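Local coordinates for holo-[acyl-carrier-protein] synthase (Neisseria meningitidis FAM18, PDB 5SUV) that belongs to the 4'-phosphopantetheinyl transferase superfamily and, in a three-chain assembly, binds coenzyme A, at residues A[53-58]-A[118-123]; A[89-94]-A[105-110]; A[11-16]-A[114-119]; A[29-34]-A[72-77]. One frame throughout, in Å; residues are numbered along the deposited sequence.

Interaction 1: A[53-58]-A[118-123]. With COA (coenzyme A), chain D.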
# COMPACT_ATOMS: atom_id res chain seq x y z
N ARG A 53 5.65 12.88 -6.78
CA ARG A 53 5.90 13.77 -5.65
C ARG A 53 4.61 14.06 -4.90
O ARG A 53 4.58 14.01 -3.66
CB ARG A 53 6.55 15.07 -6.14
CG ARG A 53 7.89 14.91 -6.85
CD ARG A 53 8.82 13.98 -6.12
NE ARG A 53 10.22 14.11 -6.53
CZ ARG A 53 10.74 13.57 -7.63
NH1 ARG A 53 9.99 12.86 -8.46
NH2 ARG A 53 12.02 13.73 -7.90
N PHE A 54 3.53 14.34 -5.62
CA PHE A 54 2.25 14.62 -4.98
C PHE A 54 1.80 13.43 -4.14
O PHE A 54 1.41 13.59 -2.97
CB PHE A 54 1.21 14.98 -6.04
CG PHE A 54 -0.08 15.50 -5.49
CD1 PHE A 54 -0.14 16.70 -4.83
CD2 PHE A 54 -1.25 14.77 -5.66
CE1 PHE A 54 -1.33 17.17 -4.31
CE2 PHE A 54 -2.45 15.24 -5.15
CZ PHE A 54 -2.49 16.46 -4.49
N ALA A 55 1.86 12.22 -4.70
CA ALA A 55 1.43 11.05 -3.93
C ALA A 55 2.33 10.83 -2.72
O ALA A 55 1.85 10.51 -1.63
CB ALA A 55 1.42 9.79 -4.80
N ALA A 56 3.65 10.96 -2.91
CA ALA A 56 4.58 10.70 -1.82
C ALA A 56 4.41 11.71 -0.70
O ALA A 56 4.46 11.36 0.48
CB ALA A 56 6.02 10.73 -2.35
N LYS A 57 4.21 12.98 -1.05
CA LYS A 57 4.01 13.99 -0.01
C LYS A 57 2.69 13.77 0.72
O LYS A 57 2.61 13.89 1.94
CB LYS A 57 4.07 15.37 -0.62
CG LYS A 57 5.40 15.66 -1.31
CD LYS A 57 5.31 16.88 -2.19
CE LYS A 57 6.57 17.07 -3.05
NZ LYS A 57 7.48 18.12 -2.49
N GLU A 58 1.63 13.43 -0.02
CA GLU A 58 0.37 13.19 0.66
C GLU A 58 0.46 11.97 1.57
O GLU A 58 -0.06 12.00 2.69
CB GLU A 58 -0.76 13.04 -0.36
CG GLU A 58 -1.10 14.33 -1.08
CD GLU A 58 -2.50 14.32 -1.67
OE1 GLU A 58 -3.18 15.37 -1.62
OE2 GLU A 58 -2.91 13.27 -2.20
N VAL A 118 -0.71 6.29 -10.05
CA VAL A 118 0.51 6.37 -9.27
C VAL A 118 0.17 6.07 -7.83
O VAL A 118 -0.84 6.55 -7.30
CB VAL A 118 1.18 7.75 -9.40
CG1 VAL A 118 2.45 7.80 -8.55
CG2 VAL A 118 1.52 8.03 -10.84
N LEU A 119 1.00 5.27 -7.19
CA LEU A 119 0.75 4.80 -5.84
C LEU A 119 1.95 5.08 -4.95
O LEU A 119 3.10 4.89 -5.37
CB LEU A 119 0.45 3.31 -5.87
CG LEU A 119 0.30 2.52 -4.59
CD1 LEU A 119 -0.79 3.13 -3.76
CD2 LEU A 119 -0.01 1.08 -4.96
N ALA A 120 1.68 5.53 -3.72
CA ALA A 120 2.72 5.74 -2.71
C ALA A 120 2.31 5.09 -1.40
O ALA A 120 1.15 5.17 -0.98
CB ALA A 120 3.00 7.25 -2.49
N PHE A 121 3.28 4.45 -0.74
CA PHE A 121 3.14 3.92 0.61
C PHE A 121 4.26 4.49 1.47
O PHE A 121 5.41 4.56 1.03
CB PHE A 121 3.23 2.39 0.65
CG PHE A 121 1.98 1.68 0.24
CD1 PHE A 121 1.61 1.59 -1.09
CD2 PHE A 121 1.19 1.05 1.19
CE1 PHE A 121 0.47 0.91 -1.46
CE2 PHE A 121 0.04 0.37 0.83
CZ PHE A 121 -0.32 0.30 -0.51
N VAL A 122 3.93 4.86 2.70
CA VAL A 122 4.89 5.46 3.63
C VAL A 122 4.67 4.87 5.01
O VAL A 122 3.53 4.77 5.49
CB VAL A 122 4.74 7.00 3.69
CG1 VAL A 122 5.63 7.58 4.77
CG2 VAL A 122 5.06 7.63 2.34
N VAL A 123 5.77 4.56 5.69
CA VAL A 123 5.74 4.16 7.09
C VAL A 123 6.68 5.05 7.88
O VAL A 123 7.88 5.09 7.60
CB VAL A 123 6.12 2.69 7.28
CG1 VAL A 123 6.04 2.32 8.75
CG2 VAL A 123 5.22 1.80 6.43
N1A COA D . -3.65 11.85 9.21
C2A COA D . -3.74 10.75 8.44
N3A COA D . -4.65 10.49 7.52
C4A COA D . -5.60 11.47 7.36
C5A COA D . -5.66 12.70 8.09
C6A COA D . -4.61 12.81 9.03
N6A COA D . -4.54 13.84 9.79
N7A COA D . -6.68 13.45 7.73
C8A COA D . -7.24 12.71 6.80
N9A COA D . -6.63 11.53 6.54
C1B COA D . -7.01 10.45 5.60
C2B COA D . -8.50 9.98 5.92
O2B COA D . -8.59 8.62 6.02
C3B COA D . -9.20 10.53 4.63
O3B COA D . -10.21 9.81 4.22
P3B COA D . -11.61 9.65 5.29
O7A COA D . -11.78 10.91 5.82
O8A COA D . -11.17 8.62 6.28
O9A COA D . -12.60 9.25 4.32
C4B COA D . -8.04 10.34 3.65
O4B COA D . -6.95 10.87 4.30
C5B COA D . -8.23 11.03 2.29
O5B COA D . -7.17 10.66 1.49
P1A COA D . -7.34 11.03 -0.06
O1A COA D . -8.51 10.44 -0.57
O2A COA D . -5.98 10.86 -0.66
O3A COA D . -7.82 12.61 0.14
P2A COA D . -6.91 13.83 -0.31
O4A COA D . -7.73 14.95 -0.06
O5A COA D . -6.22 13.53 -1.61
O6A COA D . -5.61 13.97 0.79
CBP COA D . -4.96 14.97 2.85
CCP COA D . -6.03 14.16 2.03
CDP COA D . -4.88 14.37 4.21
CEP COA D . -3.58 14.99 2.25
CAP COA D . -5.48 16.35 2.93
OAP COA D . -6.65 16.37 3.66
C9P COA D . -4.53 17.31 3.58
O9P COA D . -4.31 17.24 4.74
N8P COA D . -3.94 18.31 2.83
C7P COA D . -4.18 18.47 1.43
C6P COA D . -4.44 19.96 1.16
C5P COA D . -3.83 20.29 -0.15
O5P COA D . -2.81 20.91 -0.24
N4P COA D . -4.48 19.86 -1.29
C3P COA D . -3.88 20.12 -2.60
C2P COA D . -3.72 21.60 -2.88
S1P COA D . -2.77 21.74 -4.37

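Interaction 2: A[89-94]-A[105-110]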
# COMPACT_ATOMS: atom_id res chain seq x y z
N PHE A 89 13.03 10.33 1.50
CA PHE A 89 12.62 11.70 1.82
C PHE A 89 13.81 12.54 2.27
O PHE A 89 14.72 12.04 2.93
CB PHE A 89 11.58 11.71 2.93
CG PHE A 89 10.24 11.18 2.52
CD1 PHE A 89 9.45 11.88 1.63
CD2 PHE A 89 9.76 10.00 3.05
CE1 PHE A 89 8.21 11.40 1.26
CE2 PHE A 89 8.51 9.51 2.69
CZ PHE A 89 7.74 10.21 1.81
N PHE A 90 13.77 13.83 1.92
CA PHE A 90 14.60 14.84 2.56
C PHE A 90 13.67 15.97 3.00
O PHE A 90 12.55 16.09 2.51
CB PHE A 90 15.72 15.34 1.62
CG PHE A 90 15.25 16.21 0.50
CD1 PHE A 90 15.08 17.57 0.70
CD2 PHE A 90 15.02 15.68 -0.76
CE1 PHE A 90 14.66 18.38 -0.33
CE2 PHE A 90 14.61 16.50 -1.80
CZ PHE A 90 14.42 17.84 -1.58
N TYR A 91 14.11 16.74 3.99
CA TYR A 91 13.19 17.61 4.71
C TYR A 91 13.72 19.04 4.76
O TYR A 91 14.93 19.27 4.86
CB TYR A 91 12.96 17.13 6.14
CG TYR A 91 12.59 15.70 6.20
CD1 TYR A 91 11.40 15.27 5.65
CD2 TYR A 91 13.42 14.76 6.79
CE1 TYR A 91 11.04 13.95 5.69
CE2 TYR A 91 13.04 13.42 6.85
CZ TYR A 91 11.87 13.03 6.29
OH TYR A 91 11.48 11.70 6.33
N GLY A 92 12.79 19.98 4.68
CA GLY A 92 13.08 21.36 5.01
C GLY A 92 13.36 21.44 6.49
O GLY A 92 12.89 20.62 7.28
N PRO A 93 14.15 22.43 6.91
CA PRO A 93 14.65 22.43 8.29
C PRO A 93 13.55 22.42 9.34
O PRO A 93 13.70 21.78 10.40
CB PRO A 93 15.53 23.70 8.34
CG PRO A 93 15.08 24.53 7.20
CD PRO A 93 14.61 23.59 6.13
N ALA A 94 12.44 23.10 9.10
CA ALA A 94 11.40 23.13 10.12
C ALA A 94 10.78 21.76 10.30
O ALA A 94 10.37 21.39 11.41
CB ALA A 94 10.32 24.13 9.75
N SER A 105 12.04 8.63 13.82
CA SER A 105 13.43 8.36 13.50
C SER A 105 13.66 8.12 12.02
O SER A 105 14.73 8.44 11.50
CB SER A 105 13.92 7.14 14.27
OG SER A 105 13.14 6.01 13.91
N ARG A 106 12.69 7.51 11.35
CA ARG A 106 12.88 7.13 9.96
C ARG A 106 11.51 7.09 9.30
O ARG A 106 10.56 6.58 9.88
CB ARG A 106 13.57 5.77 9.84
CG ARG A 106 13.59 5.18 8.43
CD ARG A 106 14.57 5.91 7.53
NE ARG A 106 15.95 5.58 7.86
CZ ARG A 106 16.54 4.41 7.59
NH1 ARG A 106 15.86 3.45 6.97
NH2 ARG A 106 17.80 4.21 7.93
N VAL A 107 11.43 7.65 8.10
CA VAL A 107 10.22 7.53 7.30
C VAL A 107 10.59 6.85 5.99
O VAL A 107 11.42 7.37 5.23
CB VAL A 107 9.56 8.89 7.03
CG1 VAL A 107 8.24 8.70 6.35
CG2 VAL A 107 9.36 9.66 8.34
N SER A 108 9.99 5.69 5.74
CA SER A 108 10.25 4.88 4.56
C SER A 108 9.20 5.14 3.48
O SER A 108 8.05 5.46 3.77
CB SER A 108 10.25 3.39 4.93
OG SER A 108 11.34 3.10 5.79
N LEU A 109 9.63 5.03 2.22
CA LEU A 109 8.81 5.37 1.07
C LEU A 109 8.95 4.29 0.02
O LEU A 109 10.07 3.88 -0.31
CB LEU A 109 9.25 6.70 0.47
CG LEU A 109 8.63 7.16 -0.86
CD1 LEU A 109 7.14 7.28 -0.69
CD2 LEU A 109 9.25 8.50 -1.31
N SER A 110 7.83 3.91 -0.58
CA SER A 110 7.85 3.15 -1.81
C SER A 110 6.84 3.74 -2.78
O SER A 110 5.77 4.21 -2.39
CB SER A 110 7.52 1.66 -1.59
OG SER A 110 7.65 0.93 -2.80
O HOH W 1 13.17 8.20 3.25
O HOH W 2 13.42 9.83 7.29

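Interaction 3: A[11-16]-A[114-119]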
# COMPACT_ATOMS: atom_id res chain seq x y z
N VAL A 11 -2.90 8.52 -6.98
CA VAL A 11 -2.95 9.75 -7.74
C VAL A 11 -3.09 9.39 -9.21
O VAL A 11 -2.30 8.58 -9.73
CB VAL A 11 -1.70 10.63 -7.52
CG1 VAL A 11 -1.72 11.83 -8.46
CG2 VAL A 11 -1.63 11.09 -6.08
N SER A 12 -4.05 10.01 -9.88
CA SER A 12 -4.27 9.81 -11.30
C SER A 12 -3.44 10.81 -12.10
O SER A 12 -3.46 12.01 -11.81
CB SER A 12 -5.75 10.00 -11.62
OG SER A 12 -5.93 10.24 -13.00
N LEU A 13 -2.68 10.31 -13.07
CA LEU A 13 -1.98 11.23 -13.97
C LEU A 13 -2.94 12.22 -14.61
O LEU A 13 -2.60 13.40 -14.79
CB LEU A 13 -1.22 10.45 -15.04
CG LEU A 13 -0.19 9.42 -14.58
CD1 LEU A 13 0.41 8.71 -15.77
CD2 LEU A 13 0.89 10.09 -13.76
N LYS A 14 -4.14 11.77 -14.98
CA LYS A 14 -5.10 12.67 -15.59
C LYS A 14 -5.48 13.80 -14.64
O LYS A 14 -5.70 14.94 -15.07
CB LYS A 14 -6.34 11.90 -16.03
CG LYS A 14 -6.09 10.92 -17.17
CD LYS A 14 -7.33 10.08 -17.48
CE LYS A 14 -7.04 9.03 -18.53
NZ LYS A 14 -6.53 9.62 -19.80
N ARG A 15 -5.55 13.50 -13.34
CA ARG A 15 -5.83 14.55 -12.36
C ARG A 15 -4.69 15.56 -12.33
O ARG A 15 -4.94 16.77 -12.24
CB ARG A 15 -6.04 13.95 -10.98
CG ARG A 15 -6.25 14.97 -9.86
CD ARG A 15 -6.93 14.32 -8.66
NE ARG A 15 -6.62 14.98 -7.40
CZ ARG A 15 -5.95 14.44 -6.38
NH1 ARG A 15 -5.49 13.19 -6.44
NH2 ARG A 15 -5.73 15.15 -5.29
N ILE A 16 -3.45 15.09 -12.42
CA ILE A 16 -2.32 16.02 -12.46
C ILE A 16 -2.42 16.91 -13.68
O ILE A 16 -2.25 18.13 -13.59
CB ILE A 16 -0.98 15.25 -12.43
CG1 ILE A 16 -0.84 14.44 -11.13
CG2 ILE A 16 0.21 16.20 -12.58
CD1 ILE A 16 -0.69 15.29 -9.86
N GLU A 114 1.34 2.33 -12.74
CA GLU A 114 0.87 1.45 -13.81
C GLU A 114 -0.26 2.17 -14.52
O GLU A 114 -1.27 2.51 -13.90
CB GLU A 114 0.39 0.11 -13.25
CG GLU A 114 -0.06 -0.91 -14.30
CD GLU A 114 1.10 -1.64 -14.95
OE1 GLU A 114 2.14 -1.02 -15.20
OE2 GLU A 114 0.95 -2.86 -15.21
N GLU A 115 -0.07 2.41 -15.82
CA GLU A 115 -1.04 3.14 -16.65
C GLU A 115 -1.26 4.50 -16.01
O GLU A 115 -0.29 5.25 -15.83
CB GLU A 115 -2.31 2.30 -16.82
CG GLU A 115 -2.12 0.95 -17.46
CD GLU A 115 -3.43 0.20 -17.54
OE1 GLU A 115 -4.43 0.80 -18.01
OE2 GLU A 115 -3.48 -0.97 -17.12
N ASP A 116 -2.48 4.84 -15.62
CA ASP A 116 -2.83 6.15 -15.11
C ASP A 116 -2.63 6.29 -13.61
O ASP A 116 -2.76 7.40 -13.09
CB ASP A 116 -4.29 6.46 -15.44
CG ASP A 116 -4.69 7.87 -15.08
OD1 ASP A 116 -4.03 8.81 -15.59
OD2 ASP A 116 -5.64 8.05 -14.30
N THR A 117 -2.34 5.20 -12.91
CA THR A 117 -2.37 5.19 -11.45
C THR A 117 -0.95 5.29 -10.90
O THR A 117 -0.09 4.48 -11.24
CB THR A 117 -3.05 3.93 -10.94
OG1 THR A 117 -4.40 3.89 -11.41
CG2 THR A 117 -3.07 3.89 -9.43
N VAL A 118 -0.71 6.29 -10.05
CA VAL A 118 0.51 6.37 -9.27
C VAL A 118 0.17 6.07 -7.83
O VAL A 118 -0.84 6.55 -7.30
CB VAL A 118 1.18 7.75 -9.40
CG1 VAL A 118 2.45 7.80 -8.55
CG2 VAL A 118 1.52 8.03 -10.84
N LEU A 119 1.00 5.27 -7.19
CA LEU A 119 0.75 4.80 -5.84
C LEU A 119 1.95 5.08 -4.95
O LEU A 119 3.10 4.89 -5.37
CB LEU A 119 0.45 3.31 -5.87
CG LEU A 119 0.30 2.52 -4.59
CD1 LEU A 119 -0.79 3.13 -3.76
CD2 LEU A 119 -0.01 1.08 -4.96

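Interaction 4: A[29-34]-A[72-77]. With COA (coenzyme A), chain D.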
# COMPACT_ATOMS: atom_id res chain seq x y z
N GLY A 29 4.65 24.80 -8.60
CA GLY A 29 5.24 25.71 -7.64
C GLY A 29 4.66 25.57 -6.26
O GLY A 29 5.30 25.95 -5.28
N ARG A 30 3.45 25.01 -6.15
CA ARG A 30 2.82 24.82 -4.86
C ARG A 30 3.21 23.49 -4.23
O ARG A 30 3.31 23.41 -3.00
CB ARG A 30 1.30 24.94 -5.03
CG ARG A 30 0.50 24.92 -3.74
CD ARG A 30 -0.95 25.36 -3.95
NE ARG A 30 -1.06 26.79 -4.28
CZ ARG A 30 -1.34 27.28 -5.49
NH1 ARG A 30 -1.56 26.47 -6.52
NH2 ARG A 30 -1.41 28.59 -5.66
N ILE A 31 3.48 22.47 -5.04
CA ILE A 31 3.66 21.10 -4.56
C ILE A 31 5.13 20.75 -4.36
O ILE A 31 5.47 19.97 -3.46
CB ILE A 31 3.02 20.10 -5.55
CG1 ILE A 31 1.55 20.44 -5.76
CG2 ILE A 31 3.18 18.68 -5.04
CD1 ILE A 31 0.75 20.55 -4.52
N LEU A 32 6.00 21.30 -5.19
CA LEU A 32 7.41 20.93 -5.15
C LEU A 32 8.17 21.82 -4.17
O LEU A 32 7.83 22.99 -3.99
CB LEU A 32 8.05 21.06 -6.52
CG LEU A 32 7.39 20.24 -7.63
CD1 LEU A 32 8.13 20.47 -8.92
CD2 LEU A 32 7.35 18.75 -7.25
N THR A 33 9.21 21.25 -3.55
CA THR A 33 10.10 22.06 -2.73
C THR A 33 10.98 22.93 -3.63
O THR A 33 11.17 22.62 -4.81
CB THR A 33 11.00 21.20 -1.85
OG1 THR A 33 12.00 20.55 -2.65
CG2 THR A 33 10.22 20.15 -1.10
N PRO A 34 11.54 24.02 -3.09
CA PRO A 34 12.48 24.82 -3.89
C PRO A 34 13.55 23.98 -4.57
O PRO A 34 13.93 24.28 -5.71
CB PRO A 34 13.09 25.77 -2.85
CG PRO A 34 12.07 25.87 -1.78
CD PRO A 34 11.39 24.53 -1.72
N VAL A 72 4.50 20.30 8.18
CA VAL A 72 4.27 19.16 7.31
C VAL A 72 3.61 19.70 6.06
O VAL A 72 2.38 19.64 5.91
CB VAL A 72 3.41 18.09 8.00
CG1 VAL A 72 3.25 16.86 7.12
CG2 VAL A 72 4.02 17.67 9.32
N SER A 73 4.42 20.25 5.15
CA SER A 73 3.94 20.93 3.96
C SER A 73 4.60 20.36 2.71
O SER A 73 5.66 19.72 2.76
CB SER A 73 4.21 22.43 4.05
OG SER A 73 5.60 22.68 4.19
N PHE A 74 3.95 20.60 1.57
CA PHE A 74 4.53 20.17 0.31
C PHE A 74 5.93 20.74 0.13
O PHE A 74 6.82 20.06 -0.39
CB PHE A 74 3.65 20.60 -0.85
CG PHE A 74 2.32 19.91 -0.87
CD1 PHE A 74 2.21 18.58 -1.24
CD2 PHE A 74 1.17 20.60 -0.54
CE1 PHE A 74 0.98 17.95 -1.27
CE2 PHE A 74 -0.06 19.98 -0.57
CZ PHE A 74 -0.16 18.65 -0.92
N ARG A 75 6.14 21.99 0.55
CA ARG A 75 7.42 22.64 0.32
C ARG A 75 8.51 22.19 1.28
O ARG A 75 9.68 22.53 1.05
CB ARG A 75 7.28 24.16 0.41
CG ARG A 75 6.63 24.79 -0.79
CD ARG A 75 6.76 26.30 -0.75
NE ARG A 75 6.12 26.93 -1.89
CZ ARG A 75 4.83 27.22 -1.97
NH1 ARG A 75 4.01 26.93 -0.97
NH2 ARG A 75 4.35 27.80 -3.06
N ASN A 76 8.16 21.40 2.31
CA ASN A 76 9.13 20.85 3.24
C ASN A 76 9.37 19.36 3.05
O ASN A 76 10.29 18.82 3.66
CB ASN A 76 8.69 21.09 4.70
CG ASN A 76 9.10 22.47 5.22
OD1 ASN A 76 9.97 23.14 4.65
ND2 ASN A 76 8.45 22.90 6.29
N ILE A 77 8.57 18.67 2.24
CA ILE A 77 8.68 17.23 2.05
C ILE A 77 9.28 17.00 0.67
O ILE A 77 8.58 17.11 -0.35
CB ILE A 77 7.33 16.53 2.16
CG1 ILE A 77 6.63 16.80 3.50
CG2 ILE A 77 7.51 15.03 1.92
CD1 ILE A 77 5.14 16.53 3.42
N1A COA D . -3.65 11.85 9.21
C2A COA D . -3.74 10.75 8.44
N3A COA D . -4.65 10.49 7.52
C4A COA D . -5.60 11.47 7.36
C5A COA D . -5.66 12.70 8.09
C6A COA D . -4.61 12.81 9.03
N6A COA D . -4.54 13.84 9.79
N7A COA D . -6.68 13.45 7.73
C8A COA D . -7.24 12.71 6.80
N9A COA D . -6.63 11.53 6.54
C1B COA D . -7.01 10.45 5.60
C2B COA D . -8.50 9.98 5.92
O2B COA D . -8.59 8.62 6.02
C3B COA D . -9.20 10.53 4.63
O3B COA D . -10.21 9.81 4.22
P3B COA D . -11.61 9.65 5.29
O7A COA D . -11.78 10.91 5.82
O8A COA D . -11.17 8.62 6.28
O9A COA D . -12.60 9.25 4.32
C4B COA D . -8.04 10.34 3.65
O4B COA D . -6.95 10.87 4.30
C5B COA D . -8.23 11.03 2.29
O5B COA D . -7.17 10.66 1.49
P1A COA D . -7.34 11.03 -0.06
O1A COA D . -8.51 10.44 -0.57
O2A COA D . -5.98 10.86 -0.66
O3A COA D . -7.82 12.61 0.14
P2A COA D . -6.91 13.83 -0.31
O4A COA D . -7.73 14.95 -0.06
O5A COA D . -6.22 13.53 -1.61
O6A COA D . -5.61 13.97 0.79
CBP COA D . -4.96 14.97 2.85
CCP COA D . -6.03 14.16 2.03
CDP COA D . -4.88 14.37 4.21
CEP COA D . -3.58 14.99 2.25
CAP COA D . -5.48 16.35 2.93
OAP COA D . -6.65 16.37 3.66
C9P COA D . -4.53 17.31 3.58
O9P COA D . -4.31 17.24 4.74
N8P COA D . -3.94 18.31 2.83
C7P COA D . -4.18 18.47 1.43
C6P COA D . -4.44 19.96 1.16
C5P COA D . -3.83 20.29 -0.15
O5P COA D . -2.81 20.91 -0.24
N4P COA D . -4.48 19.86 -1.29
C3P COA D . -3.88 20.12 -2.60
C2P COA D . -3.72 21.60 -2.88
S1P COA D . -2.77 21.74 -4.37

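Interaction 1: A[53-58]-A[118-123]
Ala55 is the first residue of segment 53-58 to meet strand 118-123: its CB points toward the strand and lies 3.8 Å from Ala120 CB. The methyl of Ala120 also reaches the helix backbone, 3.6 Å from Ala55 O. On the N-terminal side of Ala120, Val118 CG1 approaches Ala55 CB more loosely, at 4.4 Å. One residue on, Ala56 marks the backbone register, its CA 5.4 Å from Ala120 CA. Past it, Val122 CG2 stands 4.2 Å from Ala56 O, so Val118, Ala120 and Val122 all face the same stretch of helix. The CB of Ala56 also packs on Leu109 and Met111 of the neighbouring strand 106-114. Lys57 points away from strand 118-123 and forms a salt bridge with Glu36. Glu58 serves the coenzyme A pocket instead: its OE2 is 3.4 Å from COA O5A. With chi1 at -70° and an extended chain beyond CG, the residue lays CG 4.2 Å above the centre of the Phe54 ring, while COA C3P lies at that ring's edge. The contact is thus a helix packed on one face of an antiparallel sheet, with the pocket residue Glu58 on the same helix. The opposite face of the strand serves the assembly, where Leu119 and Phe121 pack on their counterparts in the other two subunits. The short axes cross at -28°, and their 7.3 Å approach is consistent with the small Ala55-Ala120 methyl pair; alanine and valine methyls pack on each other and on helix backbone, including the carbonyls of Ala55 and Ala56.

Interaction 2: A[89-94]-A[105-110]
Phe89 spreads one face of its ring over Leu109: Leu109 CD2 lies 4.1 Å from the Phe89 ring centroid and 21° off the normal, which identifies a CH-pi contact displaced toward the rim. The two side chains run at about a right angle to each other. Val107 meets the same ring obliquely, with CG1 3.8 Å from Phe89 CE2, while its carbonyl O lies in the ring plane at the edge. The valine divides its branches between two aromatics. With chi1 at -173°, CG1 is anti to Val107 N and goes to Phe89, and CG2 faces the Tyr91 hydroxyl, whose OH is also 3.5 Å from Val107 CB. The backbones belong to different sheets. Strand 87-91 pairs with strand 77-81 in a two-stranded antiparallel sheet, whereas strand 106-114 is an outer strand of the three-stranded one, and helix 93-102, with Gly92 at its N-cap position, leads from one to the other. The short strand axes, 134° apart in direction, are separated by 8.7 Å, too wide for direct backbone pairing, and two waters span the gap. The first accepts from Phe89 N at 2.8 Å and donates to Val107 O, also at 2.8 Å. The second accepts from Val107 N at 3.1 Å and is hydrogen-bonded to Tyr91 OH at 2.9 Å, lying in the plane of the tyrosine ring. Both backbone polar groups of Val107 thereby gain a solvent partner. Phe60 meets Phe89 edge-to-face, Val122 packs on both Phe89 and Leu109, and Ser108 points away from strand 87-91 to pack on Ile6 of the second subunit.

Interaction 3: A[11-16]-A[114-119]
Asp116 loses the most surface to segment 11-16 and meets three consecutive residues there. Its CG is anti to the backbone N (chi1 -173°), which carries the carboxylate across to the start of helix 13-23. There OD2 accepts from Ser12 OG at 2.6 Å, met on its syn side 18° out of the carboxylate plane. OD1 uses its syn lone pair for Lys14 N at 3.0 Å, a bent bond with 143° at the hydrogen. The backbone O of Asp116 takes Leu13 N at 2.9 Å. Leu13 itself straddles the turn end, its CD1 3.5 Å from Glu115 O and its CD2 3.6 Å from Val118 CG2. Val118, which buries about as much as Leu13, forms an antiparallel hydrogen-bonded pair with Val11, donating to Val11 O at 2.8 Å and accepting from Val11 N at 2.9 Å. The site therefore joins the end of strand 3-12 to the beta hairpin of strands 106-114 and 117-125, whose type II' turn runs from Glu114 to Thr117. Neighbouring subunits meet here: Glu114 of the third subunit bridges to Arg15 and accepts from Ser12 N. Chemically, the donors at the helix N terminus would favour a negative charge on Asp116, though Glu115 of the third subunit, packed against it, would probably oppose this; N-cap Ser12 OG donates to Asp116 OD2 and accepts from Arg15 N, so one hydroxyl joins carboxylate and helix start.

Interaction 4: A[29-34]-A[72-77]
Phe74 turns its CB toward segment 29-34, where it lies 3.2 Å from Ile31 O. The phenylalanine and isoleucine side chains then run side by side, and Ile31 CD1 settles over the centre of the ring, 3.9 Å from the centroid and 4° off the normal, a CH-pi contact. Both residues line the coenzyme A pocket: Ile31 CD1 is 3.7 Å from COA S1P, and COA O5P lies at the edge of the Phe74 ring. Arg75 extends back along the end of helix 25-31, with NH2 3.0 Å from Gly29 O and Arg30 CA over one face of its guanidinium. Its carbonyl O meets Thr33 CG2 at 3.3 Å. Farther on, Ile77 O touches that same methyl at 3.5 Å. Thr33 chi1 of 72° explains this, since it sets CG2 anti to the carbonyl carbon and among the loop carbonyls, whereas OG1 is hydrogen-bonded to Glu35. Three carbonyl oxygens, those of Ile31, Phe74 and Ile77, converge on Lys57 NZ of helix 46-63, so acceptors from both segments that cannot bond each other are joined through one ammonium group behind the pocket wall.

From the N terminus, interaction 3 opens first and closes the widest loop, bringing the end of strand 3-12 to the start of strand 117-125. Interactions 4 and 2 both lie within that loop and follow in series, 4 tying the end of helix 25-31 to the loop before strand 77-81, and 2 joining the two sheets around helix 93-102. Interaction 1 starts on helix 46-63, inside the span of interaction 4, and ends on strand 117-125, so these two cross, while interaction 2 falls within its loop. Interactions 1 and 3 share Val118 and Leu119. Coenzyme A touches interactions 1 and 4, linking the central helix to the pocket loop.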